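Local coordinates for serine protease MT3772 (Mycobacterium tuberculosis, PDB 3K6Z), which is a serine protease of the trypsin-like family that probably cleaves proteins and is probably needed for bacterial resistance to oxidative and acidic stress, at residues N55-A60 / S84-I89; T127-R132 / I156-E161. All blocks are in the same frame, centred on the assembly; numbering follows the deposited sequence.

Contact 1. Residues N55-A60 / S84-I89; sequences NAHVVA and SVDVAI
Asp86 OD2 approaches the His57 ring obliquely; the ring atom nearest to it is NE2, 4.2 Å away, too far for a hydrogen bond. The carboxylate is engaged elsewhere, since OD1 forms a salt bridge with Arg151 NE, while the ring packs on Gly144 of the second subunit. A third flat group, the Asn55 amide, has CG anti to the backbone N (chi1 172°), which folds OD1 back over the start of helix 56-59. There His57 N donates to OD1 over 3.1 Å from well above the amide plane. Asparagine suits this N-cap, because its short side chain can take up a first-turn N-H and still present ND2, here bonded to Ser165 OG and to Tyr143 O of the second subunit.

His57, Asp86 and Ser165 are the predicted triad of a chymotrypsin-fold protease, with histidine at the start of a short helix and aspartate near a barrel strand. The His-Asp bond of a working triad is missing, consistent with an inactive form.

Backbone and small side chains hold the two parts together. Ala56 N gives a nearly straight bond to Asp86 O (2.9 Å, 164°), and the methyl CB of Ala56 lies 3.3 Å from Val85 O, a closeness that favours alanine. The same CB meets Ala88 CB at 4.4 Å. Val59 directs CG2, set between its backbone N and carbonyl carbon (chi1 -66°), onto Ala88 CB at 3.8 Å, a branched side chain against a methyl. Val59 also touches Ile29 on strand 26-31 and Val78 on strand 73-80.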
ATOM      1  N   ASN A  55       6.207  -0.829  13.607  1.00 14.54           N
ATOM      2  CA  ASN A  55       5.624  -0.738  12.261  1.00 15.56           C
ATOM      3  C   ASN A  55       6.680  -1.142  11.229  1.00 15.53           C
ATOM      4  O   ASN A  55       7.776  -0.584  11.206  1.00 15.09           O
ATOM      5  CB  ASN A  55       5.149   0.715  12.040  1.00 16.42           C
ATOM      6  CG  ASN A  55       4.702   1.002  10.606  1.00 19.01           C
ATOM      7  OD1 ASN A  55       4.292   0.100   9.874  1.00 19.46           O
ATOM      8  ND2 ASN A  55       4.765   2.286  10.209  1.00 21.31           N
ATOM      9  N   ALA A  56       6.360  -2.124  10.380  1.00 15.86           N
ATOM     10  CA  ALA A  56       7.267  -2.526   9.301  1.00 16.72           C
ATOM     11  C   ALA A  56       7.715  -1.339   8.444  1.00 17.11           C
ATOM     12  O   ALA A  56       8.858  -1.278   8.013  1.00 17.80           O
ATOM     13  CB  ALA A  56       6.610  -3.602   8.421  1.00 16.78           C
ATOM     14  N   HIS A  57       6.820  -0.383   8.222  1.00 18.67           N
ATOM     15  CA  HIS A  57       7.106   0.753   7.334  1.00 20.29           C
ATOM     16  C   HIS A  57       8.096   1.770   7.885  1.00 21.23           C
ATOM     17  O   HIS A  57       8.714   2.522   7.120  1.00 21.95           O
ATOM     18  CB  HIS A  57       5.805   1.428   6.926  1.00 20.64           C
ATOM     19  CG  HIS A  57       4.883   0.522   6.181  1.00 22.58           C
ATOM     20  ND1 HIS A  57       5.142   0.101   4.894  1.00 24.89           N
ATOM     21  CD2 HIS A  57       3.727  -0.074   6.548  1.00 24.61           C
ATOM     22  CE1 HIS A  57       4.174  -0.702   4.494  1.00 25.08           C
ATOM     23  NE2 HIS A  57       3.301  -0.822   5.475  1.00 24.98           N
ATOM     24  N   VAL A  58       8.261   1.793   9.204  1.00 21.71           N
ATOM     25  CA  VAL A  58       9.263   2.659   9.820  1.00 22.42           C
ATOM     26  C   VAL A  58      10.665   2.138   9.495  1.00 22.18           C
ATOM     27  O   VAL A  58      11.585   2.915   9.232  1.00 22.85           O
ATOM     28  CB  VAL A  58       9.069   2.753  11.352  1.00 22.18           C
ATOM     29  CG1 VAL A  58      10.148   3.628  11.993  1.00 23.29           C
ATOM     30  CG2 VAL A  58       7.702   3.308  11.678  1.00 23.65           C
ATOM     31  N   VAL A  59      10.806   0.817   9.486  1.00 21.99           N
ATOM     32  CA  VAL A  59      12.110   0.167   9.427  1.00 22.09           C
ATOM     33  C   VAL A  59      12.405  -0.618   8.139  1.00 22.79           C
ATOM     34  O   VAL A  59      13.467  -1.237   8.022  1.00 22.98           O
ATOM     35  CB  VAL A  59      12.310  -0.768  10.651  1.00 22.01           C
ATOM     36  CG1 VAL A  59      12.378   0.045  11.947  1.00 21.49           C
ATOM     37  CG2 VAL A  59      11.199  -1.816  10.725  1.00 21.69           C
ATOM     38  N   ALA A  60      11.478  -0.588   7.182  1.00 23.19           N
ATOM     39  CA  ALA A  60      11.594  -1.399   5.964  1.00 23.92           C
ATOM     40  C   ALA A  60      12.941  -1.202   5.257  1.00 24.30           C
ATOM     41  O   ALA A  60      13.310  -0.076   4.914  1.00 24.07           O
ATOM     42  CB  ALA A  60      10.440  -1.110   5.019  1.00 23.85           C
ATOM     43  N   SER A  84       4.996  -8.334   3.067  1.00 14.42           N
ATOM     44  CA  SER A  84       3.581  -8.707   3.191  1.00 14.48           C
ATOM     45  C   SER A  84       3.000  -8.504   4.599  1.00 14.53           C
ATOM     46  O   SER A  84       1.804  -8.695   4.804  1.00 14.69           O
ATOM     47  CB  SER A  84       3.377 -10.172   2.767  1.00 14.52           C
ATOM     48  OG  SER A  84       3.995 -11.056   3.696  1.00 14.64           O
ATOM     49  N   VAL A  85       3.849  -8.125   5.554  1.00 14.45           N
ATOM     50  CA  VAL A  85       3.476  -8.059   6.976  1.00 14.39           C
ATOM     51  C   VAL A  85       3.645  -6.628   7.514  1.00 14.59           C
ATOM     52  O   VAL A  85       4.655  -5.978   7.236  1.00 15.15           O
ATOM     53  CB  VAL A  85       4.292  -9.110   7.795  1.00 14.54           C
ATOM     54  CG1 VAL A  85       4.107  -8.926   9.289  1.00 14.26           C
ATOM     55  CG2 VAL A  85       3.870 -10.530   7.390  1.00 14.30           C
ATOM     56  N   ASP A  86       2.659  -6.150   8.279  1.00 14.79           N
ATOM     57  CA  ASP A  86       2.597  -4.740   8.721  1.00 15.17           C
ATOM     58  C   ASP A  86       3.468  -4.412   9.935  1.00 15.70           C
ATOM     59  O   ASP A  86       3.731  -3.229  10.219  1.00 15.75           O
ATOM     60  CB  ASP A  86       1.161  -4.352   9.075  1.00 15.73           C
ATOM     61  CG  ASP A  86       0.233  -4.372   7.882  1.00 16.30           C
ATOM     62  OD1 ASP A  86      -0.847  -4.997   8.001  1.00 18.11           O
ATOM     63  OD2 ASP A  86       0.583  -3.777   6.840  1.00 18.39           O
ATOM     64  N   VAL A  87       3.871  -5.451  10.659  1.00 15.09           N
ATOM     65  CA  VAL A  87       4.704  -5.290  11.841  1.00 15.12           C
ATOM     66  C   VAL A  87       6.074  -5.922  11.647  1.00 14.84           C
ATOM     67  O   VAL A  87       6.243  -6.875  10.874  1.00 14.35           O
ATOM     68  CB  VAL A  87       4.054  -5.885  13.117  1.00 15.49           C
ATOM     69  CG1 VAL A  87       2.759  -5.152  13.463  1.00 14.76           C
ATOM     70  CG2 VAL A  87       3.828  -7.398  12.981  1.00 15.27           C
ATOM     71  N   ALA A  88       7.049  -5.392  12.374  1.00 14.09           N
ATOM     72  CA  ALA A  88       8.384  -5.930  12.353  1.00 13.45           C
ATOM     73  C   ALA A  88       8.862  -6.102  13.785  1.00 13.46           C
ATOM     74  O   ALA A  88       8.333  -5.472  14.705  1.00 13.12           O
ATOM     75  CB  ALA A  88       9.311  -5.016  11.584  1.00 13.93           C
ATOM     76  N   ILE A  89       9.848  -6.973  13.956  1.00 13.01           N
ATOM     77  CA  ILE A  89      10.451  -7.199  15.265  1.00 12.90           C
ATOM     78  C   ILE A  89      11.902  -6.745  15.185  1.00 12.94           C
ATOM     79  O   ILE A  89      12.615  -7.124  14.253  1.00 12.05           O
ATOM     80  CB  ILE A  89      10.398  -8.692  15.671  1.00 13.31           C
ATOM     81  CG1 ILE A  89       8.984  -9.272  15.517  1.00 13.55           C
ATOM     82  CG2 ILE A  89      10.919  -8.892  17.108  1.00 13.05           C
ATOM     83  CD1 ILE A  89       7.920  -8.600  16.351  1.00 16.92           C
TER

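Contact 2. Residues T127-R132 / I156-E161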
ATOM      1  N   THR A 127      -1.828   9.450  24.405  1.00 13.83           N
ATOM      2  CA  THR A 127      -2.976  10.039  23.714  1.00 13.35           C
ATOM      3  C   THR A 127      -4.241   9.299  24.139  1.00 13.22           C
ATOM      4  O   THR A 127      -4.405   8.124  23.814  1.00 12.98           O
ATOM      5  CB  THR A 127      -2.791   9.974  22.184  1.00 13.38           C
ATOM      6  OG1 THR A 127      -1.594  10.671  21.827  1.00 13.64           O
ATOM      7  CG2 THR A 127      -3.970  10.622  21.465  1.00 13.51           C
ATOM      8  N   PRO A 128      -5.131   9.978  24.896  1.00 13.36           N
ATOM      9  CA  PRO A 128      -6.386   9.367  25.328  1.00 13.14           C
ATOM     10  C   PRO A 128      -7.165   8.873  24.126  1.00 13.02           C
ATOM     11  O   PRO A 128      -7.214   9.551  23.097  1.00 12.94           O
ATOM     12  CB  PRO A 128      -7.136  10.536  25.976  1.00 13.05           C
ATOM     13  CG  PRO A 128      -6.069  11.429  26.455  1.00 14.01           C
ATOM     14  CD  PRO A 128      -5.019  11.367  25.379  1.00 13.59           C
ATOM     15  N   ALA A 129      -7.769   7.700  24.252  1.00 12.57           N
ATOM     16  CA  ALA A 129      -8.521   7.138  23.143  1.00 12.42           C
ATOM     17  C   ALA A 129      -9.752   6.383  23.624  1.00 12.67           C
ATOM     18  O   ALA A 129      -9.908   6.126  24.825  1.00 12.38           O
ATOM     19  CB  ALA A 129      -7.623   6.230  22.311  1.00 12.02           C
ATOM     20  N   ARG A 130     -10.625   6.040  22.678  1.00 12.38           N
ATOM     21  CA  ARG A 130     -11.793   5.222  22.959  1.00 12.80           C
ATOM     22  C   ARG A 130     -12.056   4.292  21.783  1.00 12.75           C
ATOM     23  O   ARG A 130     -11.954   4.706  20.633  1.00 13.02           O
ATOM     24  CB  ARG A 130     -13.020   6.100  23.225  1.00 12.86           C
ATOM     25  CG  ARG A 130     -14.158   5.358  23.919  1.00 13.26           C
ATOM     26  CD  ARG A 130     -15.374   6.237  24.192  1.00 13.15           C
ATOM     27  NE  ARG A 130     -15.099   7.324  25.133  1.00 12.28           N
ATOM     28  CZ  ARG A 130     -15.080   7.197  26.459  1.00 13.13           C
ATOM     29  NH1 ARG A 130     -15.308   6.023  27.042  1.00 12.58           N
ATOM     30  NH2 ARG A 130     -14.819   8.257  27.211  1.00 14.12           N
ATOM     31  N   ILE A 131     -12.383   3.037  22.080  1.00 12.77           N
ATOM     32  CA  ILE A 131     -12.700   2.054  21.046  1.00 12.83           C
ATOM     33  C   ILE A 131     -14.007   2.425  20.351  1.00 13.02           C
ATOM     34  O   ILE A 131     -15.024   2.627  21.009  1.00 13.17           O
ATOM     35  CB  ILE A 131     -12.864   0.626  21.640  1.00 12.77           C
ATOM     36  CG1 ILE A 131     -11.580   0.136  22.344  1.00 13.10           C
ATOM     37  CG2 ILE A 131     -13.384  -0.354  20.562  1.00 12.00           C
ATOM     38  CD1 ILE A 131     -10.380  -0.180  21.445  1.00 12.24           C
ATOM     39  N   ARG A 132     -13.971   2.515  19.025  1.00 13.49           N
ATOM     40  CA  ARG A 132     -15.193   2.635  18.240  1.00 14.25           C
ATOM     41  C   ARG A 132     -15.737   1.241  17.971  1.00 14.83           C
ATOM     42  O   ARG A 132     -16.811   0.892  18.445  1.00 14.86           O
ATOM     43  CB  ARG A 132     -14.948   3.372  16.927  1.00 13.90           C
ATOM     44  CG  ARG A 132     -14.456   4.795  17.086  1.00 14.73           C
ATOM     45  CD  ARG A 132     -14.254   5.445  15.722  1.00 16.27           C
ATOM     46  NE  ARG A 132     -13.713   6.799  15.821  1.00 17.58           N
ATOM     47  CZ  ARG A 132     -14.449   7.900  15.938  1.00 18.92           C
ATOM     48  NH1 ARG A 132     -15.777   7.824  15.988  1.00 18.59           N
ATOM     49  NH2 ARG A 132     -13.855   9.085  16.017  1.00 19.39           N
ATOM     50  N   ILE A 156     -10.526   3.566  16.378  1.00 13.12           N
ATOM     51  CA  ILE A 156     -10.542   4.258  17.662  1.00 13.75           C
ATOM     52  C   ILE A 156     -10.828   5.740  17.460  1.00 13.77           C
ATOM     53  O   ILE A 156     -10.594   6.287  16.379  1.00 13.52           O
ATOM     54  CB  ILE A 156      -9.206   4.074  18.436  1.00 13.49           C
ATOM     55  CG1 ILE A 156      -8.029   4.698  17.659  1.00 13.80           C
ATOM     56  CG2 ILE A 156      -8.959   2.588  18.752  1.00 13.71           C
ATOM     57  CD1 ILE A 156      -6.700   4.758  18.452  1.00 13.78           C
ATOM     58  N   ARG A 157     -11.354   6.377  18.502  1.00 14.15           N
ATOM     59  CA  ARG A 157     -11.407   7.819  18.542  1.00 14.45           C
ATOM     60  C   ARG A 157     -10.192   8.323  19.313  1.00 14.83           C
ATOM     61  O   ARG A 157     -10.043   8.033  20.503  1.00 15.12           O
ATOM     62  CB  ARG A 157     -12.696   8.302  19.202  1.00 14.28           C
ATOM     63  CG  ARG A 157     -12.729   9.796  19.325  1.00 14.14           C
ATOM     64  CD  ARG A 157     -14.107  10.304  19.625  1.00 14.82           C
ATOM     65  NE  ARG A 157     -14.082  11.758  19.675  1.00 15.53           N
ATOM     66  CZ  ARG A 157     -15.150  12.525  19.839  1.00 16.60           C
ATOM     67  NH1 ARG A 157     -16.349  11.978  19.973  1.00 15.88           N
ATOM     68  NH2 ARG A 157     -15.013  13.844  19.874  1.00 17.94           N
ATOM     69  N   ALA A 158      -9.338   9.086  18.631  1.00 15.78           N
ATOM     70  CA  ALA A 158      -8.071   9.562  19.197  1.00 16.71           C
ATOM     71  C   ALA A 158      -7.363  10.561  18.286  1.00 17.35           C
ATOM     72  O   ALA A 158      -7.484  10.493  17.063  1.00 17.45           O
ATOM     73  CB  ALA A 158      -7.141   8.385  19.476  1.00 16.96           C
ATOM     74  N   ASP A 159      -6.598  11.465  18.893  1.00 18.13           N
ATOM     75  CA  ASP A 159      -5.759  12.396  18.139  1.00 19.31           C
ATOM     76  C   ASP A 159      -4.428  11.749  17.747  1.00 19.20           C
ATOM     77  O   ASP A 159      -3.368  12.186  18.202  1.00 19.49           O
ATOM     78  CB  ASP A 159      -5.481  13.652  18.963  1.00 19.85           C
ATOM     79  CG  ASP A 159      -6.663  14.603  19.022  1.00 21.79           C
ATOM     80  OD1 ASP A 159      -7.547  14.536  18.144  1.00 25.18           O
ATOM     81  OD2 ASP A 159      -6.689  15.437  19.952  1.00 24.47           O
ATOM     82  N   VAL A 160      -4.485  10.722  16.898  1.00 19.41           N
ATOM     83  CA  VAL A 160      -3.277  10.016  16.461  1.00 19.06           C
ATOM     84  C   VAL A 160      -2.404  10.865  15.534  1.00 18.96           C
ATOM     85  O   VAL A 160      -2.865  11.846  14.949  1.00 19.12           O
ATOM     86  CB  VAL A 160      -3.574   8.622  15.806  1.00 18.97           C
ATOM     87  CG1 VAL A 160      -3.826   7.565  16.884  1.00 19.64           C
ATOM     88  CG2 VAL A 160      -4.730   8.703  14.822  1.00 19.49           C
ATOM     89  N   GLU A 161      -1.138  10.478  15.421  1.00 18.48           N
ATOM     90  CA  GLU A 161      -0.171  11.157  14.572  1.00 18.15           C
ATOM     91  C   GLU A 161       0.814  10.096  14.075  1.00 17.64           C
ATOM     92  O   GLU A 161       1.030   9.088  14.754  1.00 17.88           O
ATOM     93  CB  GLU A 161       0.533  12.256  15.368  1.00 18.26           C
ATOM     94  CG  GLU A 161       1.150  13.360  14.536  1.00 19.14           C
ATOM     95  CD  GLU A 161       2.592  13.081  14.141  1.00 19.76           C
ATOM     96  OE1 GLU A 161       3.307  12.378  14.883  1.00 19.28           O
ATOM     97  OE2 GLU A 161       3.016  13.584  13.086  1.00 22.01           O
TER
HETATM   98  O   HOH W   1      -0.998  11.282  19.285  1.00 28.32           O
HETATM   99  O   HOH W   2      -6.977  11.958  21.801  1.00 28.59           O
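Ala129 and Ala158 face each other with their methyls only 3.6 Å apart, CB to CB, and Ile156 reaches the same spot with CD1, 4.2 Å from Ala129 CB. Ile156 CG1 lies between its backbone N and carbonyl carbon (chi1 63°), and from there the extended branch carries CD1 to Ala129, leaving CG2 to meet Ile131 CD1 at 4.1 Å. The single methyl of Ala129 suits a place where Ala158 CB and Ile156 CD1 both come close, whereas the branched isoleucines fill the interior of the barrel.

Between these apolar pairs, Arg130 and Arg157 form a hydrogen-bonded antiparallel pair with their side chains on the other face of the sheet. Arg157 N donates to Arg130 O at 2.8 Å, and Arg130 N to Arg157 O at 3.0 Å.

Farther out, Arg132 reaches across to the partner strand with its chain extended. Its NE makes a weak bond to Ile156 O, 3.2 Å away, and one guanidinium face rests on Arg157 CB. The two guanidinium planes are nearly parallel, 6° apart, and bonds to carbonyl oxygens, Ile4 O and Glu189 O for Arg132 and Val6 O for Arg157, probably ease the closeness of the like charges. Past Ala158 the backbones part, and Asp159 centres an inverse gamma turn. One water joins Pro128 O to Asp159 N; another lies between Thr127 OG1, 2.7 Å from it, and Asp159 O.

Strands 125-142 and 150-158 form a beta hairpin of the second barrel, flanked by strand 112-117 beside 125-142 and strand 190-195 beside 150-158; Val115 and Val193 on these neighbours touch Ile156.

Overall arrangement
The two contacts occupy different barrels of the double-barrel chymotrypsin fold. Contact 1 joins helix 56-59 to strand 87-91 in the first six-stranded barrel; contact 2 pairs strands 125-142 and 150-158 in the second. They follow in series along the chain and lie on opposite sides of its centre, with centres 22 Å apart and nearest atoms about 9 Å apart. The predicted triad draws His57 and Asp86 from the first barrel, and Ser165 follows soon after 156-161, so it probably lies between the barrels, as in chymotrypsin-like proteases. Strand 150-158 also links the halves, because Arg151 reaches Asp86. Tyr143 of the second subunit approaches both contacts, at Asn55 and Val160.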